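Side-chain contacts in microtubule-associated protein 1 light chain 3 (Plasmodium falciparum, PDB 4EOY), which is the Plasmodium Atg8 homologue, a ubiquitin-fold protein that binds a peptide of its partner Atg3 and probably serves in an autophagy-related conjugation pathway: residues S7-D10 and N16-A19; K49-V54 and D114-M119; E62-L67 and P97-L102. The protein carries 3 engineered substitutions. All blocks are in the same frame, centred on the assembly; numbering follows the deposited sequence.

Interaction 1: residues S7-D10 and N16-A19; sequences SLKD and NRVA
K9 lies over one face of the R17 guanidinium, the two side chains crossing at about a right angle. The aliphatic part of the lysine does the touching: K9 CG sits 3.5 Å above the guanidinium plane, displaced toward its rim, and comes within 3.6 Å of both R17 CZ and R17 NH2. The backbone joins in, with K9 CA 3.5 Å from R17 NH1. Beyond CG the lysine runs out extended, which takes its ammonium past the planar group, and K9 NZ ends 4.8 Å from R17 NH2. Each cation has an acidic partner, K9 NZ pairing with D112 and R17 NH2 with D114, so the proximity of like charges is probably offset.

R17 reaches its position through a bent chain. Its chi2 of 146° lies off the staggered values and chi3 is 43°, a double bend that turns the guanidinium flat against the lysine. Rotation of that group is further restrained by bonds to different neighbours, since R17 NH1 binds the backbone oxygen of V12 while NH2 holds D114. L8 adds a looser flank, its carbonyl O 4.1 Å from R17 CD. No hydrogen bond links the two segments directly. The calcium ion bound by residues 13-17 lies about 3 Å from the R17 side chain.

The contact folds the short N-terminal helix 8-11 back on the start of helix 14-27, the helical extension that precedes the ubiquitin core in Atg8 proteins. It packs on strand 117-122, where Y118 receives K9 in a cation-pi contact and also touches R17.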
loop_
_atom_site.group_PDB
_atom_site.type_symbol
_atom_site.label_atom_id
_atom_site.label_comp_id
_atom_site.label_asym_id
_atom_site.label_seq_id
_atom_site.Cartn_x
_atom_site.Cartn_y
_atom_site.Cartn_z
ATOM N N SER A 7 -7.697 7.063 -8.241
ATOM C CA SER A 7 -6.580 6.130 -8.037
ATOM C C SER A 7 -5.395 6.440 -8.978
ATOM O O SER A 7 -5.447 7.378 -9.782
ATOM C CB SER A 7 -7.055 4.684 -8.238
ATOM O OG SER A 7 -5.971 3.759 -8.207
ATOM N N LEU A 8 -4.338 5.636 -8.868
ATOM C CA LEU A 8 -3.125 5.814 -9.657
ATOM C C LEU A 8 -3.349 5.498 -11.138
ATOM O O LEU A 8 -2.638 6.015 -12.013
ATOM C CB LEU A 8 -2.014 4.925 -9.112
ATOM C CG LEU A 8 -0.598 5.299 -9.540
ATOM C CD1 LEU A 8 -0.069 6.436 -8.674
ATOM C CD2 LEU A 8 0.304 4.087 -9.433
ATOM N N LYS A 9 -4.339 4.652 -11.413
ATOM C CA LYS A 9 -4.717 4.302 -12.787
ATOM C C LYS A 9 -5.246 5.519 -13.551
ATOM O O LYS A 9 -5.083 5.620 -14.766
ATOM C CB LYS A 9 -5.752 3.179 -12.775
ATOM C CG LYS A 9 -5.230 1.900 -12.144
ATOM C CD LYS A 9 -6.244 0.770 -12.203
ATOM C CE LYS A 9 -5.575 -0.557 -11.884
ATOM N NZ LYS A 9 -6.555 -1.665 -11.780
ATOM N N ASP A 10 -5.865 6.443 -12.823
ATOM C CA ASP A 10 -6.371 7.679 -13.410
ATOM C C ASP A 10 -5.249 8.712 -13.571
ATOM O O ASP A 10 -5.335 9.627 -14.404
ATOM C CB ASP A 10 -7.497 8.252 -12.538
ATOM C CG ASP A 10 -8.469 7.173 -12.027
ATOM O OD1 ASP A 10 -8.368 5.999 -12.445
ATOM O OD2 ASP A 10 -9.328 7.496 -11.192
ATOM N N ASN A 16 2.876 3.354 -18.926
ATOM C CA ASN A 16 3.872 3.923 -18.000
ATOM C C ASN A 16 4.015 3.119 -16.711
ATOM O O ASN A 16 5.131 2.841 -16.287
ATOM C CB ASN A 16 3.546 5.386 -17.670
ATOM C CG ASN A 16 3.810 6.325 -18.843
ATOM O OD1 ASN A 16 3.864 5.897 -19.991
ATOM N ND2 ASN A 16 3.962 7.618 -18.554
ATOM N N ARG A 17 2.883 2.767 -16.091
ATOM C CA ARG A 17 2.830 1.859 -14.924
ATOM C C ARG A 17 3.492 0.504 -15.141
ATOM O O ARG A 17 4.196 0.018 -14.265
ATOM C CB ARG A 17 1.371 1.642 -14.475
ATOM C CG ARG A 17 0.765 2.821 -13.714
ATOM C CD ARG A 17 -0.722 3.004 -13.991
ATOM N NE ARG A 17 -1.426 1.728 -13.983
ATOM C CZ ARG A 17 -2.570 1.482 -14.608
ATOM N NH1 ARG A 17 -3.197 2.429 -15.297
ATOM N NH2 ARG A 17 -3.092 0.268 -14.533
ATOM N N VAL A 18 3.259 -0.111 -16.299
ATOM C CA VAL A 18 3.932 -1.361 -16.655
ATOM C C VAL A 18 5.448 -1.161 -16.726
ATOM O O VAL A 18 6.216 -1.981 -16.224
ATOM C CB VAL A 18 3.404 -1.922 -17.997
ATOM C CG1 VAL A 18 4.205 -3.138 -18.422
ATOM C CG2 VAL A 18 1.934 -2.286 -17.879
ATOM N N ALA A 19 5.866 -0.053 -17.330
ATOM C CA ALA A 19 7.280 0.297 -17.418
ATOM C C ALA A 19 7.876 0.565 -16.032
ATOM O O ALA A 19 8.978 0.119 -15.742
ATOM C CB ALA A 19 7.462 1.512 -18.319
#

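Interaction 2: residues K49-V54 and D114-M119; sequences KKKFLV and DGYLYM
K51 and Y116 meet through the ends of their side chains, K51 NZ lying 3.3 Å from Y116 OH in a weak hydrogen bond. The lysine is bent at chi2 (-138°) and chi3 (-68°), which swings its ammonium toward the phenol; K51 CD stays 4.1 Å from Y116 OH. The stronger partner of this ammonium is E20 on helix 14-27, whose carboxylate forms a salt bridge with it.

The tight part is on the tyrosine side. Y116 is buried, its side chain packed against P33 and V35 of strand 31-38 and against E20 and T21. The turn leading into it is an Asx turn: D114 OD1 accepts from Y116 N at 3.0 Å, on the anti side and 30° out of the carboxylate plane. The other oxygen, D114 OD2, offers its syn lone pair to Y118 OH at 2.7 Å, and R17 also pairs with it, so both oxygens of this buried carboxylate are engaged.

K51 is the looser side, only partly buried and in contact with the bound peptide. Its backbone hydrogen-bonds to the Atg3 peptide, whose aromatic side chain packs on Y116.

Strand 51-55 is an outer strand of the four-stranded sheet, with strand 31-38 between it and strand 117-122. The pair therefore spans strand 31-38 on the side where helix 14-27 packs.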
loop_
_atom_site.group_PDB
_atom_site.type_symbol
_atom_site.label_atom_id
_atom_site.label_comp_id
_atom_site.label_asym_id
_atom_site.label_seq_id
_atom_site.Cartn_x
_atom_site.Cartn_y
_atom_site.Cartn_z
ATOM N N LYS A 49 1.791 10.123 0.515
ATOM C CA LYS A 49 2.729 9.088 0.069
ATOM C C LYS A 49 2.086 7.705 0.163
ATOM O O LYS A 49 1.752 7.232 1.261
ATOM C CB LYS A 49 4.031 9.149 0.879
ATOM C CG LYS A 49 5.015 10.172 0.326
ATOM C CD LYS A 49 6.408 10.037 0.922
ATOM C CE LYS A 49 6.646 11.035 2.042
ATOM N NZ LYS A 49 6.750 12.442 1.564
ATOM N N LYS A 50 1.909 7.073 -0.998
ATOM C CA LYS A 50 1.119 5.843 -1.099
ATOM C C LYS A 50 1.794 4.691 -1.835
ATOM O O LYS A 50 1.199 3.614 -1.981
ATOM C CB LYS A 50 -0.228 6.148 -1.761
ATOM C CG LYS A 50 -0.127 6.717 -3.164
ATOM C CD LYS A 50 -1.507 7.024 -3.698
ATOM C CE LYS A 50 -1.495 7.288 -5.193
ATOM N NZ LYS A 50 -2.896 7.413 -5.707
ATOM N N LYS A 51 3.042 4.884 -2.250
ATOM C CA LYS A 51 3.787 3.851 -2.963
ATOM C C LYS A 51 4.820 3.238 -2.026
ATOM O O LYS A 51 5.606 3.953 -1.415
ATOM C CB LYS A 51 4.482 4.449 -4.191
ATOM C CG LYS A 51 3.536 5.153 -5.145
ATOM C CD LYS A 51 3.826 4.863 -6.612
ATOM C CE LYS A 51 5.148 5.460 -7.061
ATOM N NZ LYS A 51 5.430 5.226 -8.504
ATOM N N PHE A 52 4.802 1.914 -1.927
ATOM C CA PHE A 52 5.678 1.172 -1.047
ATOM C C PHE A 52 6.472 0.138 -1.819
ATOM O O PHE A 52 5.959 -0.474 -2.762
ATOM C CB PHE A 52 4.847 0.444 0.008
ATOM C CG PHE A 52 4.276 1.348 1.034
ATOM C CD1 PHE A 52 3.179 2.128 0.740
ATOM C CD2 PHE A 52 4.862 1.442 2.295
ATOM C CE1 PHE A 52 2.650 2.976 1.688
ATOM C CE2 PHE A 52 4.336 2.293 3.255
ATOM C CZ PHE A 52 3.225 3.060 2.946
ATOM N N LEU A 53 7.713 -0.058 -1.404
ATOM C CA LEU A 53 8.558 -1.101 -1.949
ATOM C C LEU A 53 8.828 -2.049 -0.796
ATOM O O LEU A 53 9.715 -1.804 0.024
ATOM C CB LEU A 53 9.836 -0.478 -2.507
ATOM C CG LEU A 53 10.562 -1.207 -3.625
ATOM C CD1 LEU A 53 9.590 -1.604 -4.737
ATOM C CD2 LEU A 53 11.667 -0.316 -4.170
ATOM N N VAL A 54 8.027 -3.111 -0.701
ATOM C CA VAL A 54 7.966 -3.941 0.509
ATOM C C VAL A 54 8.824 -5.205 0.384
ATOM O O VAL A 54 8.740 -5.915 -0.615
ATOM C CB VAL A 54 6.523 -4.367 0.774
ATOM C CG1 VAL A 54 6.418 -5.185 2.054
ATOM C CG2 VAL A 54 5.629 -3.138 0.848
ATOM N N ASP A 114 -0.778 -4.452 -14.376
ATOM C CA ASP A 114 0.224 -3.396 -14.534
ATOM C C ASP A 114 1.496 -3.602 -13.672
ATOM O O ASP A 114 2.437 -2.805 -13.759
ATOM C CB ASP A 114 -0.389 -1.994 -14.306
ATOM C CG ASP A 114 -0.837 -1.748 -12.872
ATOM O OD1 ASP A 114 -0.557 -2.556 -11.969
ATOM O OD2 ASP A 114 -1.476 -0.708 -12.660
ATOM N N GLY A 115 1.520 -4.661 -12.863
ATOM C CA GLY A 115 2.692 -4.993 -12.038
ATOM C C GLY A 115 2.579 -4.601 -10.565
ATOM O O GLY A 115 3.390 -5.028 -9.746
ATOM N N TYR A 116 1.573 -3.789 -10.228
ATOM C CA TYR A 116 1.395 -3.288 -8.864
ATOM C C TYR A 116 0.521 -4.207 -8.021
ATOM O O TYR A 116 -0.404 -4.849 -8.528
ATOM C CB TYR A 116 0.755 -1.885 -8.872
ATOM C CG TYR A 116 1.711 -0.745 -9.142
ATOM C CD1 TYR A 116 2.667 -0.375 -8.187
ATOM C CD2 TYR A 116 1.676 -0.045 -10.346
ATOM C CE1 TYR A 116 3.569 0.653 -8.424
ATOM C CE2 TYR A 116 2.577 0.981 -10.597
ATOM C CZ TYR A 116 3.524 1.325 -9.624
ATOM O OH TYR A 116 4.424 2.351 -9.846
ATOM N N LEU A 117 0.817 -4.264 -6.721
ATOM C CA LEU A 117 -0.114 -4.805 -5.763
ATOM C C LEU A 117 -0.943 -3.654 -5.194
ATOM O O LEU A 117 -0.425 -2.782 -4.474
ATOM C CB LEU A 117 0.598 -5.542 -4.647
ATOM C CG LEU A 117 -0.330 -6.251 -3.647
ATOM C CD1 LEU A 117 -1.077 -7.348 -4.374
ATOM C CD2 LEU A 117 0.461 -6.774 -2.452
ATOM N N TYR A 118 -2.234 -3.653 -5.514
ATOM C CA TYR A 118 -3.133 -2.601 -5.048
ATOM C C TYR A 118 -3.797 -3.033 -3.769
ATOM O O TYR A 118 -4.343 -4.150 -3.673
ATOM C CB TYR A 118 -4.193 -2.297 -6.097
ATOM C CG TYR A 118 -3.681 -1.490 -7.273
ATOM C CD1 TYR A 118 -3.132 -2.114 -8.377
ATOM C CD2 TYR A 118 -3.755 -0.105 -7.273
ATOM C CE1 TYR A 118 -2.660 -1.384 -9.445
ATOM C CE2 TYR A 118 -3.294 0.632 -8.346
ATOM C CZ TYR A 118 -2.738 -0.017 -9.426
ATOM O OH TYR A 118 -2.267 0.740 -10.487
ATOM N N MET A 119 -3.693 -2.187 -2.762
ATOM C CA MET A 119 -4.312 -2.444 -1.466
ATOM C C MET A 119 -5.131 -1.233 -1.038
ATOM O O MET A 119 -4.801 -0.085 -1.376
ATOM C CB MET A 119 -3.241 -2.761 -0.426
ATOM C CG MET A 119 -2.530 -4.084 -0.692
ATOM S SD MET A 119 -1.446 -4.469 0.680
ATOM C CE MET A 119 -2.616 -4.894 1.979
#

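Interaction 3: residues E62-L67 and P97-L102; sequences EFKFIL and PKTGLL
Two hydrogen bonds from one ammonium join these segments: K64 NZ donates to T99 OG1 at 2.7 Å and to the backbone oxygen P97 O at 3.0 Å. The bond to the carbonyl makes a C=O...N angle of 148°, and the nitrogen is tilted 30° from the carbonyl plane. K64 and T99 cross at about a right angle, the lysine presenting its end to the hydroxyl. The threonine has OG1 anti to its carbonyl carbon (chi1 -71°), which brings the hydroxyl to the ammonium.

Nonpolar contact is slight, with K64 CD lying 4.2 Å from P97 CB. A bend at chi3 carries the chain over to the loop. P97 itself is buried, packing on V60 and on L106 of helix 103-110.

Backbone bonds reinforce the junction. T99 pairs with G61 and L101 with V60, both at the start of helix 60-72, while residues 98-101 form a type I turn that places the threonine beside the helix. On another side of the helix, E62 and I66 pack on the bound peptide.

Within these two segments the ammonium is held by two neutral oxygens, a hydroxyl and a main-chain carbonyl, and its charge probably polarises both. An acetate ion, probably from the crystallisation liquor, lies about 4 Å from the K64 side chain (nearest atoms). Because one acceptor belongs to the main chain and the two lie two residues apart, the lysine ties the path of the loop before helix 103-110, as well as a single side chain, to helix 60-72.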
loop_
_atom_site.group_PDB
_atom_site.type_symbol
_atom_site.label_atom_id
_atom_site.label_comp_id
_atom_site.label_asym_id
_atom_site.label_seq_id
_atom_site.Cartn_x
_atom_site.Cartn_y
_atom_site.Cartn_z
ATOM N N GLU A 62 2.747 -7.924 9.671
ATOM C CA GLU A 62 3.731 -6.892 9.978
ATOM C C GLU A 62 3.491 -5.662 9.110
ATOM O O GLU A 62 3.501 -4.537 9.605
ATOM C CB GLU A 62 5.153 -7.427 9.775
ATOM C CG GLU A 62 5.530 -8.563 10.713
ATOM C CD GLU A 62 6.831 -9.266 10.331
ATOM O OE1 GLU A 62 7.212 -9.245 9.138
ATOM O OE2 GLU A 62 7.468 -9.866 11.230
ATOM N N PHE A 63 3.269 -5.875 7.816
ATOM C CA PHE A 63 3.027 -4.758 6.900
ATOM C C PHE A 63 1.732 -4.009 7.233
ATOM O O PHE A 63 1.680 -2.754 7.136
ATOM C CB PHE A 63 2.986 -5.224 5.458
ATOM C CG PHE A 63 2.740 -4.111 4.485
ATOM C CD1 PHE A 63 3.655 -3.076 4.363
ATOM C CD2 PHE A 63 1.575 -4.072 3.723
ATOM C CE1 PHE A 63 3.438 -2.041 3.474
ATOM C CE2 PHE A 63 1.352 -3.038 2.839
ATOM C CZ PHE A 63 2.282 -2.028 2.705
ATOM N N LYS A 64 0.713 -4.779 7.626
ATOM C CA LYS A 64 -0.540 -4.226 8.145
ATOM C C LYS A 64 -0.321 -3.324 9.369
ATOM O O LYS A 64 -0.945 -2.278 9.481
ATOM C CB LYS A 64 -1.539 -5.344 8.500
ATOM C CG LYS A 64 -2.179 -6.017 7.288
ATOM C CD LYS A 64 -3.502 -6.719 7.607
ATOM C CE LYS A 64 -3.315 -7.999 8.400
ATOM N NZ LYS A 64 -4.565 -8.816 8.420
ATOM N N PHE A 65 0.554 -3.733 10.285
ATOM C CA PHE A 65 0.893 -2.893 11.441
ATOM C C PHE A 65 1.539 -1.596 10.988
ATOM O O PHE A 65 1.134 -0.521 11.383
ATOM C CB PHE A 65 1.813 -3.640 12.392
ATOM C CG PHE A 65 2.326 -2.804 13.530
ATOM C CD1 PHE A 65 3.488 -2.047 13.390
ATOM C CD2 PHE A 65 1.653 -2.770 14.746
ATOM C CE1 PHE A 65 3.959 -1.271 14.436
ATOM C CE2 PHE A 65 2.129 -2.002 15.794
ATOM C CZ PHE A 65 3.279 -1.253 15.635
ATOM N N ILE A 66 2.535 -1.701 10.130
ATOM C CA ILE A 66 3.199 -0.524 9.568
ATOM C C ILE A 66 2.207 0.393 8.848
ATOM O O ILE A 66 2.268 1.619 8.959
ATOM C CB ILE A 66 4.309 -0.952 8.582
ATOM C CG1 ILE A 66 5.440 -1.680 9.335
ATOM C CG2 ILE A 66 4.827 0.241 7.802
ATOM C CD1 ILE A 66 6.451 -2.341 8.421
ATOM N N LEU A 67 1.286 -0.198 8.097
ATOM C CA LEU A 67 0.350 0.603 7.299
ATOM C C LEU A 67 -0.663 1.343 8.183
ATOM O O LEU A 67 -1.052 2.465 7.874
ATOM C CB LEU A 67 -0.358 -0.285 6.277
ATOM C CG LEU A 67 -0.875 0.385 5.010
ATOM C CD1 LEU A 67 0.202 1.204 4.333
ATOM C CD2 LEU A 67 -1.396 -0.670 4.049
ATOM N N PRO A 97 -6.557 -9.111 3.874
ATOM C CA PRO A 97 -5.262 -9.766 3.763
ATOM C C PRO A 97 -5.057 -10.776 4.892
ATOM O O PRO A 97 -5.310 -10.447 6.060
ATOM C CB PRO A 97 -4.262 -8.612 3.886
ATOM C CG PRO A 97 -5.051 -7.366 3.661
ATOM C CD PRO A 97 -6.431 -7.673 4.142
ATOM N N LYS A 98 -4.611 -11.986 4.530
ATOM C CA LYS A 98 -4.404 -13.086 5.482
ATOM C C LYS A 98 -3.121 -12.836 6.287
ATOM O O LYS A 98 -2.034 -12.726 5.711
ATOM C CB LYS A 98 -4.304 -14.417 4.724
ATOM C CG LYS A 98 -4.941 -15.604 5.419
ATOM C CD LYS A 98 -5.545 -16.544 4.391
ATOM C CE LYS A 98 -5.961 -17.866 5.010
ATOM N NZ LYS A 98 -6.888 -18.617 4.120
ATOM N N THR A 99 -3.251 -12.745 7.607
ATOM C CA THR A 99 -2.173 -12.226 8.442
ATOM C C THR A 99 -0.918 -13.099 8.408
ATOM O O THR A 99 0.199 -12.569 8.426
ATOM C CB THR A 99 -2.647 -11.997 9.890
ATOM O OG1 THR A 99 -3.537 -10.870 9.920
ATOM C CG2 THR A 99 -1.476 -11.711 10.830
ATOM N N GLY A 100 -1.096 -14.419 8.318
ATOM C CA GLY A 100 0.023 -15.364 8.406
ATOM C C GLY A 100 0.741 -15.705 7.106
ATOM O O GLY A 100 1.427 -16.714 7.036
ATOM N N LEU A 101 0.595 -14.863 6.089
ATOM C CA LEU A 101 1.213 -15.075 4.779
ATOM C C LEU A 101 2.379 -14.108 4.601
ATOM O O LEU A 101 2.523 -13.152 5.371
ATOM C CB LEU A 101 0.194 -14.844 3.655
ATOM C CG LEU A 101 -0.944 -15.862 3.483
ATOM C CD1 LEU A 101 -1.894 -15.450 2.357
ATOM C CD2 LEU A 101 -0.404 -17.261 3.234
ATOM N N LEU A 102 3.206 -14.380 3.591
ATOM C CA LEU A 102 4.261 -13.463 3.152
ATOM C C LEU A 102 3.684 -12.439 2.191
ATOM O O LEU A 102 2.708 -12.704 1.496
ATOM C CB LEU A 102 5.383 -14.222 2.433
ATOM C CG LEU A 102 6.178 -15.283 3.178
ATOM C CD1 LEU A 102 7.194 -15.870 2.214
ATOM C CD2 LEU A 102 6.872 -14.742 4.418
#

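Overall arrangement
Interactions 1 and 2 adjoin, their centres about 11 Å apart, and are joined by the R17-D114 salt bridge and by the packing of K9 on Y118. The centres of interactions 2 and 3 are about 14 Å apart, and the two touch where F63 and L67 of helix 60-72 meet V54 and F52 of strand 51-55, and M119 meets P97. Interactions 1 and 3, about 24 Å apart between centres, fall on opposite sides of the chain's centre. Along the chain, interaction 1 closes first, and both segments of interaction 3 fall between those of interaction 2. The sheet thus connects the N-terminal helices with helix 60-72, and the Atg3 peptide contacts both interactions 2 and 3.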